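Local coordinates for UDP-glucose 6-dehydrogenase (Pyrobaculum islandicum, PDB 3VTF), which probably catalyses the NAD-dependent, two-step oxidation of UDP-glucose to UDP-glucuronate, at residues 92-106 and 119-131. Sequence-based numbering, arbitrary orientation.
Sequences EEAVAATDATFIAVG and YVEAAARAVGRGI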
loop_
_atom_site.group_PDB
_atom_site.type_symbol
_atom_site.label_atom_id
_atom_site.label_comp_id
_atom_site.label_asym_id
_atom_site.label_seq_id
_atom_site.Cartn_x
_atom_site.Cartn_y
_atom_site.Cartn_z
ATOM N N GLU A 92 -21.500 -35.706 -2.598
ATOM C CA GLU A 92 -22.850 -35.649 -3.230
ATOM C C GLU A 92 -23.978 -35.693 -2.240
ATOM O O GLU A 92 -25.003 -34.984 -2.378
ATOM C CB GLU A 92 -23.014 -36.806 -4.227
ATOM C CG GLU A 92 -22.097 -36.720 -5.434
ATOM C CD GLU A 92 -20.662 -37.226 -5.220
ATOM O OE1 GLU A 92 -20.201 -37.620 -4.084
ATOM O OE2 GLU A 92 -19.933 -37.222 -6.240
ATOM N N GLU A 93 -23.812 -36.496 -1.188
ATOM C CA GLU A 93 -24.883 -36.526 -0.179
ATOM C C GLU A 93 -24.925 -35.216 0.618
ATOM O O GLU A 93 -26.016 -34.833 1.044
ATOM C CB GLU A 93 -24.682 -37.663 0.815
ATOM C CG GLU A 93 -24.843 -39.075 0.225
ATOM C CD GLU A 93 -24.174 -40.097 1.149
ATOM O OE1 GLU A 93 -24.578 -40.190 2.343
ATOM O OE2 GLU A 93 -23.176 -40.722 0.726
ATOM N N ALA A 94 -23.755 -34.595 0.905
ATOM C CA ALA A 94 -23.772 -33.265 1.610
ATOM C C ALA A 94 -24.573 -32.270 0.775
ATOM O O ALA A 94 -25.475 -31.571 1.263
ATOM C CB ALA A 94 -22.373 -32.745 1.817
ATOM N N VAL A 95 -24.245 -32.225 -0.511
ATOM C CA VAL A 95 -24.938 -31.318 -1.429
ATOM C C VAL A 95 -26.459 -31.588 -1.458
ATOM O O VAL A 95 -27.309 -30.633 -1.402
ATOM C CB VAL A 95 -24.332 -31.455 -2.836
ATOM C CG1 VAL A 95 -25.086 -30.594 -3.813
ATOM C CG2 VAL A 95 -22.856 -31.025 -2.786
ATOM N N ALA A 96 -26.832 -32.870 -1.617
ATOM C CA ALA A 96 -28.276 -33.171 -1.884
ATOM C C ALA A 96 -29.110 -32.857 -0.671
ATOM O O ALA A 96 -30.295 -32.576 -0.792
ATOM C CB ALA A 96 -28.480 -34.622 -2.325
ATOM N N ALA A 97 -28.472 -32.791 0.501
ATOM C CA ALA A 97 -29.193 -32.586 1.732
ATOM C C ALA A 97 -29.304 -31.050 2.073
ATOM O O ALA A 97 -29.944 -30.649 3.052
ATOM C CB ALA A 97 -28.509 -33.404 2.883
ATOM N N THR A 98 -28.749 -30.183 1.236
ATOM C CA THR A 98 -28.729 -28.753 1.560
ATOM C C THR A 98 -29.241 -27.886 0.381
ATOM O O THR A 98 -29.617 -28.416 -0.629
ATOM C CB THR A 98 -27.279 -28.337 1.976
ATOM O OG1 THR A 98 -26.391 -28.666 0.923
ATOM C CG2 THR A 98 -26.762 -29.141 3.265
ATOM N N ASP A 99 -29.219 -26.553 0.510
ATOM C CA ASP A 99 -29.663 -25.674 -0.560
ATOM C C ASP A 99 -28.549 -24.812 -1.136
ATOM O O ASP A 99 -28.696 -24.266 -2.220
ATOM C CB ASP A 99 -30.721 -24.780 -0.056
ATOM C CG ASP A 99 -32.034 -25.553 0.197
ATOM O OD1 ASP A 99 -32.338 -26.455 -0.608
ATOM O OD2 ASP A 99 -32.692 -25.228 1.180
ATOM N N ALA A 100 -27.422 -24.697 -0.413
ATOM C CA ALA A 100 -26.236 -24.054 -1.002
ATOM C C ALA A 100 -24.976 -24.738 -0.526
ATOM O O ALA A 100 -24.935 -25.271 0.610
ATOM C CB ALA A 100 -26.233 -22.570 -0.537
ATOM N N THR A 101 -23.960 -24.831 -1.403
ATOM C CA THR A 101 -22.717 -25.561 -1.053
ATOM C C THR A 101 -21.562 -24.544 -1.194
ATOM O O THR A 101 -21.426 -23.900 -2.259
ATOM C CB THR A 101 -22.448 -26.700 -2.047
ATOM O OG1 THR A 101 -23.500 -27.662 -1.879
ATOM C CG2 THR A 101 -21.035 -27.420 -1.792
ATOM N N PHE A 102 -20.811 -24.344 -0.099
ATOM C CA PHE A 102 -19.568 -23.557 -0.173
ATOM C C PHE A 102 -18.401 -24.429 -0.610
ATOM O O PHE A 102 -18.003 -25.383 0.085
ATOM C CB PHE A 102 -19.288 -22.956 1.224
ATOM C CG PHE A 102 -20.325 -21.890 1.564
ATOM C CD1 PHE A 102 -20.010 -20.544 1.401
ATOM C CD2 PHE A 102 -21.598 -22.234 2.026
ATOM C CE1 PHE A 102 -20.949 -19.575 1.641
ATOM C CE2 PHE A 102 -22.550 -21.247 2.270
ATOM C CZ PHE A 102 -22.233 -19.928 2.086
ATOM N N ILE A 103 -17.792 -24.102 -1.746
ATOM C CA ILE A 103 -16.630 -24.880 -2.142
ATOM C C ILE A 103 -15.443 -24.186 -1.527
ATOM O O ILE A 103 -15.150 -22.989 -1.846
ATOM C CB ILE A 103 -16.501 -24.921 -3.684
ATOM C CG1 ILE A 103 -17.718 -25.684 -4.271
ATOM C CG2 ILE A 103 -15.122 -25.474 -4.143
ATOM C CD1 ILE A 103 -17.743 -25.569 -5.815
ATOM N N ALA A 104 -14.693 -24.949 -0.719
ATOM C CA ALA A 104 -13.557 -24.366 0.010
ATOM C C ALA A 104 -12.332 -25.225 -0.130
ATOM O O ALA A 104 -11.487 -25.222 0.753
ATOM C CB ALA A 104 -13.892 -24.166 1.521
ATOM N N VAL A 105 -12.196 -25.977 -1.241
ATOM C CA VAL A 105 -11.011 -26.844 -1.418
ATOM C C VAL A 105 -9.803 -26.003 -1.844
ATOM O O VAL A 105 -9.914 -24.789 -2.204
ATOM C CB VAL A 105 -11.312 -27.903 -2.492
ATOM C CG1 VAL A 105 -12.478 -28.718 -1.967
ATOM C CG2 VAL A 105 -11.791 -27.223 -3.812
ATOM N N GLY A 106 -8.622 -26.610 -1.782
ATOM C CA GLY A 106 -7.410 -25.797 -2.073
ATOM C C GLY A 106 -7.231 -25.379 -3.543
ATOM O O GLY A 106 -7.871 -25.930 -4.500
ATOM N N TYR A 119 -8.903 -29.300 -8.008
ATOM C CA TYR A 119 -9.687 -29.580 -6.790
ATOM C C TYR A 119 -11.054 -28.901 -6.841
ATOM O O TYR A 119 -12.085 -29.505 -6.447
ATOM C CB TYR A 119 -8.919 -29.088 -5.504
ATOM C CG TYR A 119 -7.496 -29.687 -5.397
ATOM C CD1 TYR A 119 -7.300 -30.843 -4.658
ATOM C CD2 TYR A 119 -6.412 -29.144 -6.083
ATOM C CE1 TYR A 119 -6.043 -31.448 -4.561
ATOM C CE2 TYR A 119 -5.177 -29.753 -6.007
ATOM C CZ TYR A 119 -4.999 -30.917 -5.261
ATOM O OH TYR A 119 -3.729 -31.508 -5.160
ATOM N N VAL A 120 -11.061 -27.615 -7.273
ATOM C CA VAL A 120 -12.333 -26.881 -7.440
ATOM C C VAL A 120 -13.222 -27.572 -8.538
ATOM O O VAL A 120 -14.433 -27.708 -8.353
ATOM C CB VAL A 120 -12.008 -25.423 -7.881
ATOM C CG1 VAL A 120 -13.271 -24.629 -8.368
ATOM C CG2 VAL A 120 -11.300 -24.663 -6.694
ATOM N N GLU A 121 -12.588 -28.006 -9.638
ATOM C CA GLU A 121 -13.402 -28.620 -10.709
ATOM C C GLU A 121 -14.080 -29.909 -10.206
ATOM O O GLU A 121 -15.256 -30.118 -10.449
ATOM C CB GLU A 121 -12.557 -28.895 -11.967
ATOM C CG GLU A 121 -13.391 -29.693 -12.985
ATOM C CD GLU A 121 -12.758 -29.832 -14.333
ATOM O OE1 GLU A 121 -11.633 -29.386 -14.499
ATOM O OE2 GLU A 121 -13.458 -30.337 -15.260
ATOM N N ALA A 122 -13.351 -30.742 -9.479
ATOM C CA ALA A 122 -13.934 -32.000 -8.925
ATOM C C ALA A 122 -14.987 -31.706 -7.931
ATOM O O ALA A 122 -16.024 -32.395 -7.867
ATOM C CB ALA A 122 -12.849 -32.935 -8.304
ATOM N N ALA A 123 -14.817 -30.623 -7.118
ATOM C CA ALA A 123 -15.837 -30.345 -6.131
ATOM C C ALA A 123 -17.088 -29.844 -6.889
ATOM O O ALA A 123 -18.192 -30.162 -6.493
ATOM C CB ALA A 123 -15.344 -29.210 -5.196
ATOM N N ALA A 124 -16.898 -29.056 -7.965
ATOM C CA ALA A 124 -18.060 -28.473 -8.681
ATOM C C ALA A 124 -18.842 -29.696 -9.332
ATOM O O ALA A 124 -20.067 -29.687 -9.405
ATOM C CB ALA A 124 -17.612 -27.547 -9.815
ATOM N N ARG A 125 -18.114 -30.683 -9.815
ATOM C CA ARG A 125 -18.806 -31.854 -10.472
ATOM C C ARG A 125 -19.587 -32.583 -9.399
ATOM O O ARG A 125 -20.714 -33.071 -9.632
ATOM C CB ARG A 125 -17.772 -32.783 -11.138
ATOM C CG ARG A 125 -17.213 -32.137 -12.408
ATOM C CD ARG A 125 -16.481 -33.110 -13.377
ATOM N NE ARG A 125 -15.908 -32.319 -14.495
ATOM C CZ ARG A 125 -16.630 -31.872 -15.529
ATOM N NH1 ARG A 125 -17.899 -32.209 -15.617
ATOM N NH2 ARG A 125 -16.125 -31.090 -16.479
ATOM N N ALA A 126 -19.000 -32.693 -8.186
ATOM C CA ALA A 126 -19.765 -33.320 -7.102
ATOM C C ALA A 126 -21.013 -32.572 -6.753
ATOM O O ALA A 126 -22.065 -33.175 -6.458
ATOM C CB ALA A 126 -18.908 -33.567 -5.849
ATOM N N VAL A 127 -20.912 -31.243 -6.760
ATOM C CA VAL A 127 -22.029 -30.412 -6.533
ATOM C C VAL A 127 -23.078 -30.684 -7.605
ATOM O O VAL A 127 -24.263 -30.845 -7.245
ATOM C CB VAL A 127 -21.648 -28.915 -6.470
ATOM C CG1 VAL A 127 -22.910 -28.084 -6.426
ATOM C CG2 VAL A 127 -20.806 -28.623 -5.146
ATOM N N GLY A 128 -22.639 -30.727 -8.874
ATOM C CA GLY A 128 -23.600 -31.004 -9.988
ATOM C C GLY A 128 -24.329 -32.375 -9.767
ATOM O O GLY A 128 -25.511 -32.485 -9.885
ATOM N N ARG A 129 -23.601 -33.378 -9.347
ATOM C CA ARG A 129 -24.259 -34.721 -9.051
ATOM C C ARG A 129 -25.241 -34.626 -7.886
ATOM O O ARG A 129 -26.339 -35.170 -7.900
ATOM C CB ARG A 129 -23.130 -35.686 -8.783
ATOM C CG ARG A 129 -22.424 -36.076 -10.081
ATOM C CD ARG A 129 -21.578 -37.331 -9.918
ATOM N NE ARG A 129 -20.475 -37.055 -9.027
ATOM C CZ ARG A 129 -19.258 -36.622 -9.400
ATOM N NH1 ARG A 129 -18.937 -36.476 -10.657
ATOM N NH2 ARG A 129 -18.337 -36.384 -8.485
ATOM N N GLY A 130 -24.912 -33.827 -6.868
ATOM C CA GLY A 130 -25.835 -33.733 -5.724
ATOM C C GLY A 130 -27.082 -32.992 -6.140
ATOM O O GLY A 130 -28.200 -33.324 -5.707
ATOM N N ILE A 131 -26.918 -31.969 -6.992
ATOM C CA ILE A 131 -28.034 -31.196 -7.444
ATOM C C ILE A 131 -28.961 -32.096 -8.278
ATOM O O ILE A 131 -30.205 -31.969 -8.197
ATOM C CB ILE A 131 -27.488 -29.984 -8.242
ATOM C CG1 ILE A 131 -26.849 -28.942 -7.265
ATOM C CG2 ILE A 131 -28.613 -29.257 -8.986
ATOM C CD1 ILE A 131 -26.246 -27.673 -7.972
HETATM O O HOH W 1 -8.312 -26.373 -7.302
#
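Helix 119-131 runs back nearly antiparallel over strand 100-103, their axes 9.7 Å apart, and helix 92-96 crosses its far end at -54°, closing to a CA-CA distance of 4.3 Å between Glu92 and Gly130. Glycine permits this approach: a CB at Gly130 would clash with Val95. Val95 is a knob among Ala126, Val127, Gly130 and Ile131; with CG1 anti to the backbone N (chi1 177°), that methyl lies 3.5 Å from Val127 O. Val127 CG2 meets Thr101 CG2 tip to tip at 3.6 Å, while Thr101 OG1 is hydrogen-bonded to Ser25 OG. Farther along, Ile103 CG2 packs on Ala123 CB, and Val105 CG2 presses on the Tyr119 backbone. At the loop end a water donates to Gly106 O and accepts from Val120 N. On the more exposed side of the helix pair, Arg129 grips Glu92 side-on, NE (2.8 Å) and NH2 (2.9 Å) both donating to OE2, which lies in the guanidinium plane although the carboxylate is turned 36° from it. An alanine at Glu92 would remove that acceptor and probably leave the Arg129 guanidinium free to swing. In the Rossmann-type NAD-binding domain, apolar packing thus seats helix 118-134 within beta-alpha-beta unit 100-142, and OE2 fixes the guanidinium's rotation outside.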